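Local coordinates for quinone oxidoreductase (Thermus thermophilus, PDB 1IYZ), which probably reduces quinones with electrons from NADPH, a cofactor it binds in a nucleotide-binding domain of the zinc-binding dehydrogenase family, at residues G189-L194 against L207-G212. Numbering follows the deposited sequence.
Sequences GLDLVL and LLAHGG
Leu190 is held through both its N-H and its C=O by the backbone of 207-209, in a single parallel bridge with Leu208. Leu190 N donates to Leu207 O (2.7 Å), in the plane of that carbonyl; Leu190 O accepts from Ala209 N (2.9 Å), which stands above the carbonyl plane, 35° out of it. Gly189, without a side chain, leaves room for the Ala209 methyl, whose CB rests 3.9 Å from Gly189 C. At the other end, Gly212 lets its CA settle against Asp191 O.

The side chains of Leu190 and Leu208 diverge from the bridge. Leu190 and Leu207 run side by side in the same direction, Leu190 CD1 against Leu207 CB (3.9 Å), and Leu207 continues onto Val180 and Ala184 of helix 180-187. The Leu208 CB bond points away overall, yet with CG anti to the carbonyl carbon (chi1 -75°) Leu208 CD2 comes back to lie by Leu190 O and meets Val193 CG2 (3.8 Å), the two side chains crossing at an angle.

A water donates to both Asp191 OD1 and His210 O, tying the carboxylate to the type II turn 209-212, while OD2 accepts from Lys128 N. The turn leads into strand 212-216, which pairs in parallel with 190-195: a right-handed beta-alpha-beta crossover through helix 201-205, part of the Rossmann fold that holds NADPH.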
ATOM      1  N   GLY A 189      -8.749 -22.136  -9.418  1.00 29.85           N
ATOM      2  CA  GLY A 189      -8.090 -22.902  -8.380  1.00 29.17           C
ATOM      3  C   GLY A 189      -6.716 -22.356  -8.051  1.00 29.71           C
ATOM      4  O   GLY A 189      -6.068 -21.708  -8.875  1.00 29.39           O
ATOM      5  N   LEU A 190      -6.261 -22.629  -6.840  1.00 29.58           N
ATOM      6  CA  LEU A 190      -4.967 -22.148  -6.405  1.00 30.27           C
ATOM      7  C   LEU A 190      -3.913 -23.239  -6.405  1.00 31.20           C
ATOM      8  O   LEU A 190      -4.187 -24.383  -6.041  1.00 32.80           O
ATOM      9  CB  LEU A 190      -5.111 -21.542  -5.014  1.00 30.59           C
ATOM     10  CG  LEU A 190      -5.969 -20.280  -5.051  1.00 31.30           C
ATOM     11  CD1 LEU A 190      -6.562 -20.001  -3.690  1.00 34.13           C
ATOM     12  CD2 LEU A 190      -5.114 -19.121  -5.528  1.00 31.40           C
ATOM     13  N   ASP A 191      -2.705 -22.888  -6.830  1.00 30.75           N
ATOM     14  CA  ASP A 191      -1.613 -23.848  -6.852  1.00 31.50           C
ATOM     15  C   ASP A 191      -0.971 -23.893  -5.472  1.00 32.06           C
ATOM     16  O   ASP A 191      -0.446 -24.928  -5.057  1.00 31.75           O
ATOM     17  CB  ASP A 191      -0.564 -23.450  -7.895  1.00 32.21           C
ATOM     18  CG  ASP A 191      -1.118 -23.448  -9.311  1.00 34.67           C
ATOM     19  OD1 ASP A 191      -1.600 -24.510  -9.766  1.00 34.91           O
ATOM     20  OD2 ASP A 191      -1.069 -22.385  -9.973  1.00 36.66           O
ATOM     21  N   LEU A 192      -1.038 -22.768  -4.762  1.00 32.95           N
ATOM     22  CA  LEU A 192      -0.446 -22.641  -3.433  1.00 33.95           C
ATOM     23  C   LEU A 192      -1.272 -21.834  -2.441  1.00 34.66           C
ATOM     24  O   LEU A 192      -1.944 -20.865  -2.800  1.00 36.48           O
ATOM     25  CB  LEU A 192       0.932 -21.985  -3.543  1.00 32.23           C
ATOM     26  CG  LEU A 192       2.022 -22.832  -4.188  1.00 34.37           C
ATOM     27  CD1 LEU A 192       3.077 -21.940  -4.826  1.00 35.16           C
ATOM     28  CD2 LEU A 192       2.620 -23.747  -3.129  1.00 34.03           C
ATOM     29  N   VAL A 193      -1.206 -22.233  -1.180  1.00 33.30           N
ATOM     30  CA  VAL A 193      -1.914 -21.517  -0.138  1.00 32.29           C
ATOM     31  C   VAL A 193      -1.063 -21.433   1.114  1.00 32.89           C
ATOM     32  O   VAL A 193      -0.639 -22.453   1.658  1.00 33.86           O
ATOM     33  CB  VAL A 193      -3.248 -22.194   0.223  1.00 30.40           C
ATOM     34  CG1 VAL A 193      -3.803 -21.586   1.493  1.00 28.11           C
ATOM     35  CG2 VAL A 193      -4.239 -22.018  -0.909  1.00 28.78           C
ATOM     36  N   LEU A 194      -0.796 -20.213   1.561  1.00 32.77           N
ATOM     37  CA  LEU A 194      -0.024 -20.012   2.778  1.00 33.11           C
ATOM     38  C   LEU A 194      -1.051 -19.837   3.894  1.00 33.67           C
ATOM     39  O   LEU A 194      -1.671 -18.786   4.029  1.00 33.61           O
ATOM     40  CB  LEU A 194       0.873 -18.781   2.630  1.00 30.86           C
ATOM     41  CG  LEU A 194       1.762 -18.868   1.385  1.00 30.00           C
ATOM     42  CD1 LEU A 194       2.684 -17.652   1.292  1.00 29.09           C
ATOM     43  CD2 LEU A 194       2.573 -20.156   1.442  1.00 29.67           C
ATOM     44  N   LEU A 207      -9.981 -24.966  -2.308  1.00 33.15           N
ATOM     45  CA  LEU A 207      -9.607 -23.903  -3.236  1.00 33.24           C
ATOM     46  C   LEU A 207      -8.432 -24.336  -4.092  1.00 32.87           C
ATOM     47  O   LEU A 207      -8.065 -23.666  -5.057  1.00 33.39           O
ATOM     48  CB  LEU A 207      -9.199 -22.638  -2.477  1.00 33.44           C
ATOM     49  CG  LEU A 207     -10.158 -22.018  -1.463  1.00 33.32           C
ATOM     50  CD1 LEU A 207      -9.460 -20.856  -0.780  1.00 32.37           C
ATOM     51  CD2 LEU A 207     -11.428 -21.557  -2.150  1.00 33.97           C
ATOM     52  N   LEU A 208      -7.829 -25.457  -3.731  1.00 32.69           N
ATOM     53  CA  LEU A 208      -6.683 -25.935  -4.469  1.00 32.23           C
ATOM     54  C   LEU A 208      -6.993 -26.617  -5.792  1.00 32.26           C
ATOM     55  O   LEU A 208      -7.946 -27.392  -5.911  1.00 31.97           O
ATOM     56  CB  LEU A 208      -5.860 -26.885  -3.598  1.00 32.11           C
ATOM     57  CG  LEU A 208      -5.003 -26.264  -2.499  1.00 31.90           C
ATOM     58  CD1 LEU A 208      -4.160 -27.358  -1.854  1.00 32.81           C
ATOM     59  CD2 LEU A 208      -4.104 -25.178  -3.088  1.00 31.97           C
ATOM     60  N   ALA A 209      -6.167 -26.310  -6.786  1.00 32.19           N
ATOM     61  CA  ALA A 209      -6.276 -26.910  -8.107  1.00 32.13           C
ATOM     62  C   ALA A 209      -5.478 -28.212  -8.028  1.00 31.87           C
ATOM     63  O   ALA A 209      -4.868 -28.511  -7.000  1.00 31.69           O
ATOM     64  CB  ALA A 209      -5.670 -25.985  -9.154  1.00 29.55           C
ATOM     65  N   HIS A 210      -5.480 -28.984  -9.105  1.00 32.20           N
ATOM     66  CA  HIS A 210      -4.743 -30.244  -9.132  1.00 32.09           C
ATOM     67  C   HIS A 210      -3.263 -30.029  -8.786  1.00 32.30           C
ATOM     68  O   HIS A 210      -2.620 -29.099  -9.277  1.00 31.08           O
ATOM     69  CB  HIS A 210      -4.875 -30.901 -10.516  1.00 31.49           C
ATOM     70  N   GLY A 211      -2.734 -30.893  -7.928  1.00 32.73           N
ATOM     71  CA  GLY A 211      -1.338 -30.792  -7.548  1.00 31.97           C
ATOM     72  C   GLY A 211      -1.004 -29.571  -6.718  1.00 31.13           C
ATOM     73  O   GLY A 211       0.162 -29.221  -6.567  1.00 30.00           O
ATOM     74  N   GLY A 212      -2.021 -28.920  -6.173  1.00 31.64           N
ATOM     75  CA  GLY A 212      -1.772 -27.741  -5.367  1.00 32.61           C
ATOM     76  C   GLY A 212      -1.265 -28.126  -3.994  1.00 32.70           C
ATOM     77  O   GLY A 212      -1.556 -29.216  -3.507  1.00 35.57           O
TER
HETATM   78  O   HOH W   1      -0.824 -26.855  -8.655  1.00 29.00           O